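Local coordinates for protein putative alpha-L-fucosidase (Bacteroides thetaiotaomicron VPI-5482, PDB 3GZA) that probably hydrolyses alpha-L-fucosyl linkages in glycans, as a putative exported glycoside hydrolase of family 29, at residues T272-A277 with A327-R332. Sequence-based numbering, arbitrary orientation.
Sequences TPLRGA and AGDAQR
Arg-275 and Asp-329 form a buried, two-pronged salt bridge. The guanidinium comes side-on: NE of Arg-275 bonds Asp-329 OD2 at 2.9 Å. NH2 of Arg-275 reaches Asp-329 OD1 at the same 2.9 Å, along an almost straight N-H...O line. OD1 lies in the guanidinium plane and OD2 is tilted 20° from it; the two flat groups are turned 37° against each other. OD2 uses its syn lone pair, while NH2 comes to OD1 on the syn side but tilted out of the carboxylate plane. The arginine chain runs extended from CG to NE, which carries its charged end across to the helix, and Asp-329, with CG anti to its carbonyl carbon (chi1 -63°), holds the carboxylate out to meet it.

Beside this pair, Leu-274 CD2 packs 3.9 Å from Asp-329 CB, while its other methyl, CD1, lies 4.3 Å from Arg-332 CG. Leu-299 of helix 296-304 touches both Leu-274 and Arg-332, whose own charged end turns to Glu-335 and the carbonyl of Tyr-294.

The contact ties the loop leaving barrel strand 264-273 to the start of helix 327-344, in the TIM-barrel-like domain expected of this family. A methionine in place of Arg-275 would probably leave the Asp-329 carboxylate buried without its countercharge and free to turn. Two bonds, one to each oxygen, thus pair the buried charges and hold the carboxylate against rotation.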
ATOM      1  N   THR A 272       4.088  31.156   2.685  1.00 24.61           N
ATOM      2  CA  THR A 272       4.382  31.094   4.106  1.00 24.67           C
ATOM      3  C   THR A 272       3.275  30.345   4.812  1.00 24.87           C
ATOM      4  O   THR A 272       2.137  30.429   4.445  1.00 25.07           O
ATOM      5  CB  THR A 272       4.482  32.499   4.747  1.00 26.22           C
ATOM      6  OG1 THR A 272       4.764  32.397   6.163  1.00 25.91           O
ATOM      7  CG2 THR A 272       3.194  33.346   4.556  1.00 26.41           C
ATOM      8  N   PRO A 273       3.654  29.589   5.829  1.00 25.17           N
ATOM      9  CA  PRO A 273       2.594  29.066   6.687  1.00 24.53           C
ATOM     10  C   PRO A 273       1.940  30.251   7.410  1.00 25.57           C
ATOM     11  O   PRO A 273       2.605  31.258   7.665  1.00 24.55           O
ATOM     12  CB  PRO A 273       3.342  28.247   7.735  1.00 26.49           C
ATOM     13  CG  PRO A 273       4.709  28.459   7.566  1.00 28.51           C
ATOM     14  CD  PRO A 273       5.001  29.184   6.287  1.00 25.56           C
ATOM     15  N   LEU A 274       0.642  30.144   7.701  1.00 24.49           N
ATOM     16  CA  LEU A 274       0.007  31.117   8.589  1.00 24.13           C
ATOM     17  C   LEU A 274       0.577  30.993  10.011  1.00 23.40           C
ATOM     18  O   LEU A 274       0.762  31.993  10.701  1.00 23.39           O
ATOM     19  CB  LEU A 274      -1.498  30.893   8.597  1.00 24.59           C
ATOM     20  CG  LEU A 274      -2.298  31.757   9.552  1.00 24.31           C
ATOM     21  CD1 LEU A 274      -2.117  33.289   9.264  1.00 25.97           C
ATOM     22  CD2 LEU A 274      -3.805  31.347   9.537  1.00 25.11           C
ATOM     23  N   ARG A 275       0.862  29.759  10.426  1.00 24.16           N
ATOM     24  CA  ARG A 275       1.372  29.458  11.737  1.00 24.14           C
ATOM     25  C   ARG A 275       2.897  29.562  11.748  1.00 24.92           C
ATOM     26  O   ARG A 275       3.649  28.558  11.849  1.00 25.45           O
ATOM     27  CB  ARG A 275       0.904  28.097  12.172  1.00 23.31           C
ATOM     28  CG  ARG A 275      -0.591  28.093  12.479  1.00 22.91           C
ATOM     29  CD  ARG A 275      -1.147  26.716  12.819  1.00 25.17           C
ATOM     30  NE  ARG A 275      -2.491  26.868  13.395  1.00 24.51           N
ATOM     31  CZ  ARG A 275      -3.018  26.106  14.355  1.00 24.89           C
ATOM     32  NH1 ARG A 275      -2.383  25.040  14.822  1.00 25.20           N
ATOM     33  NH2 ARG A 275      -4.213  26.412  14.854  1.00 25.74           N
ATOM     34  N   GLY A 276       3.348  30.812  11.656  1.00 24.24           N
ATOM     35  CA  GLY A 276       4.776  31.114  11.567  1.00 25.06           C
ATOM     36  C   GLY A 276       5.319  32.049  12.625  1.00 24.53           C
ATOM     37  O   GLY A 276       6.444  32.509  12.507  1.00 24.15           O
ATOM     38  N   ALA A 277       4.558  32.349  13.676  1.00 22.65           N
ATOM     39  CA  ALA A 277       4.985  33.217  14.730  1.00 23.00           C
ATOM     40  C   ALA A 277       5.643  32.460  15.888  1.00 22.26           C
ATOM     41  O   ALA A 277       5.578  31.247  15.960  1.00 22.47           O
ATOM     42  CB  ALA A 277       3.747  34.035  15.289  1.00 22.58           C
ATOM     43  N   ALA A 327     -10.743  27.997  14.720  1.00 24.75           N
ATOM     44  CA  ALA A 327     -11.436  29.265  14.805  1.00 25.07           C
ATOM     45  C   ALA A 327     -10.521  30.474  14.790  1.00 25.65           C
ATOM     46  O   ALA A 327     -10.827  31.504  14.179  1.00 25.58           O
ATOM     47  CB  ALA A 327     -12.292  29.266  16.102  1.00 25.86           C
ATOM     48  N   GLY A 328      -9.425  30.401  15.544  1.00 26.77           N
ATOM     49  CA  GLY A 328      -8.498  31.514  15.607  1.00 25.88           C
ATOM     50  C   GLY A 328      -7.840  31.840  14.275  1.00 25.15           C
ATOM     51  O   GLY A 328      -7.683  32.998  13.920  1.00 25.04           O
ATOM     52  N   ASP A 329      -7.457  30.785  13.576  1.00 24.30           N
ATOM     53  CA  ASP A 329      -6.888  30.909  12.250  1.00 24.01           C
ATOM     54  C   ASP A 329      -7.877  31.592  11.305  1.00 24.45           C
ATOM     55  O   ASP A 329      -7.549  32.493  10.562  1.00 23.69           O
ATOM     56  CB  ASP A 329      -6.512  29.539  11.731  1.00 24.32           C
ATOM     57  CG  ASP A 329      -5.443  28.859  12.565  1.00 24.60           C
ATOM     58  OD1 ASP A 329      -5.608  28.723  13.808  1.00 26.44           O
ATOM     59  OD2 ASP A 329      -4.432  28.458  11.918  1.00 29.88           O
ATOM     60  N   ALA A 330      -9.105  31.092  11.301  1.00 24.12           N
ATOM     61  CA  ALA A 330     -10.174  31.654  10.451  1.00 25.52           C
ATOM     62  C   ALA A 330     -10.426  33.125  10.750  1.00 25.09           C
ATOM     63  O   ALA A 330     -10.630  33.950   9.838  1.00 25.36           O
ATOM     64  CB  ALA A 330     -11.471  30.843  10.650  1.00 25.84           C
ATOM     65  N   GLN A 331     -10.407  33.478  12.024  1.00 24.40           N
ATOM     66  CA  GLN A 331     -10.638  34.871  12.396  1.00 25.14           C
ATOM     67  C   GLN A 331      -9.491  35.728  11.870  1.00 24.29           C
ATOM     68  O   GLN A 331      -9.726  36.798  11.373  1.00 24.51           O
ATOM     69  CB  GLN A 331     -10.820  35.009  13.894  1.00 26.13           C
ATOM     70  CG  GLN A 331     -10.894  36.413  14.428  1.00 25.92           C
ATOM     71  CD  GLN A 331     -12.038  37.235  13.832  1.00 27.95           C
ATOM     72  OE1 GLN A 331     -13.090  36.702  13.442  1.00 30.55           O
ATOM     73  NE2 GLN A 331     -11.838  38.544  13.781  1.00 29.45           N
ATOM     74  N   ARG A 332      -8.254  35.274  12.034  1.00 23.62           N
ATOM     75  CA  ARG A 332      -7.085  36.042  11.563  1.00 24.07           C
ATOM     76  C   ARG A 332      -7.111  36.248  10.054  1.00 24.39           C
ATOM     77  O   ARG A 332      -6.715  37.296   9.548  1.00 24.24           O
ATOM     78  CB  ARG A 332      -5.777  35.341  11.945  1.00 24.33           C
ATOM     79  CG  ARG A 332      -4.508  36.070  11.566  1.00 25.85           C
ATOM     80  CD  ARG A 332      -4.429  37.520  12.149  1.00 25.84           C
ATOM     81  NE  ARG A 332      -4.929  37.689  13.527  1.00 24.71           N
ATOM     82  CZ  ARG A 332      -4.267  37.342  14.628  1.00 24.99           C
ATOM     83  NH1 ARG A 332      -3.085  36.747  14.560  1.00 24.55           N
ATOM     84  NH2 ARG A 332      -4.818  37.505  15.804  1.00 24.37           N
TER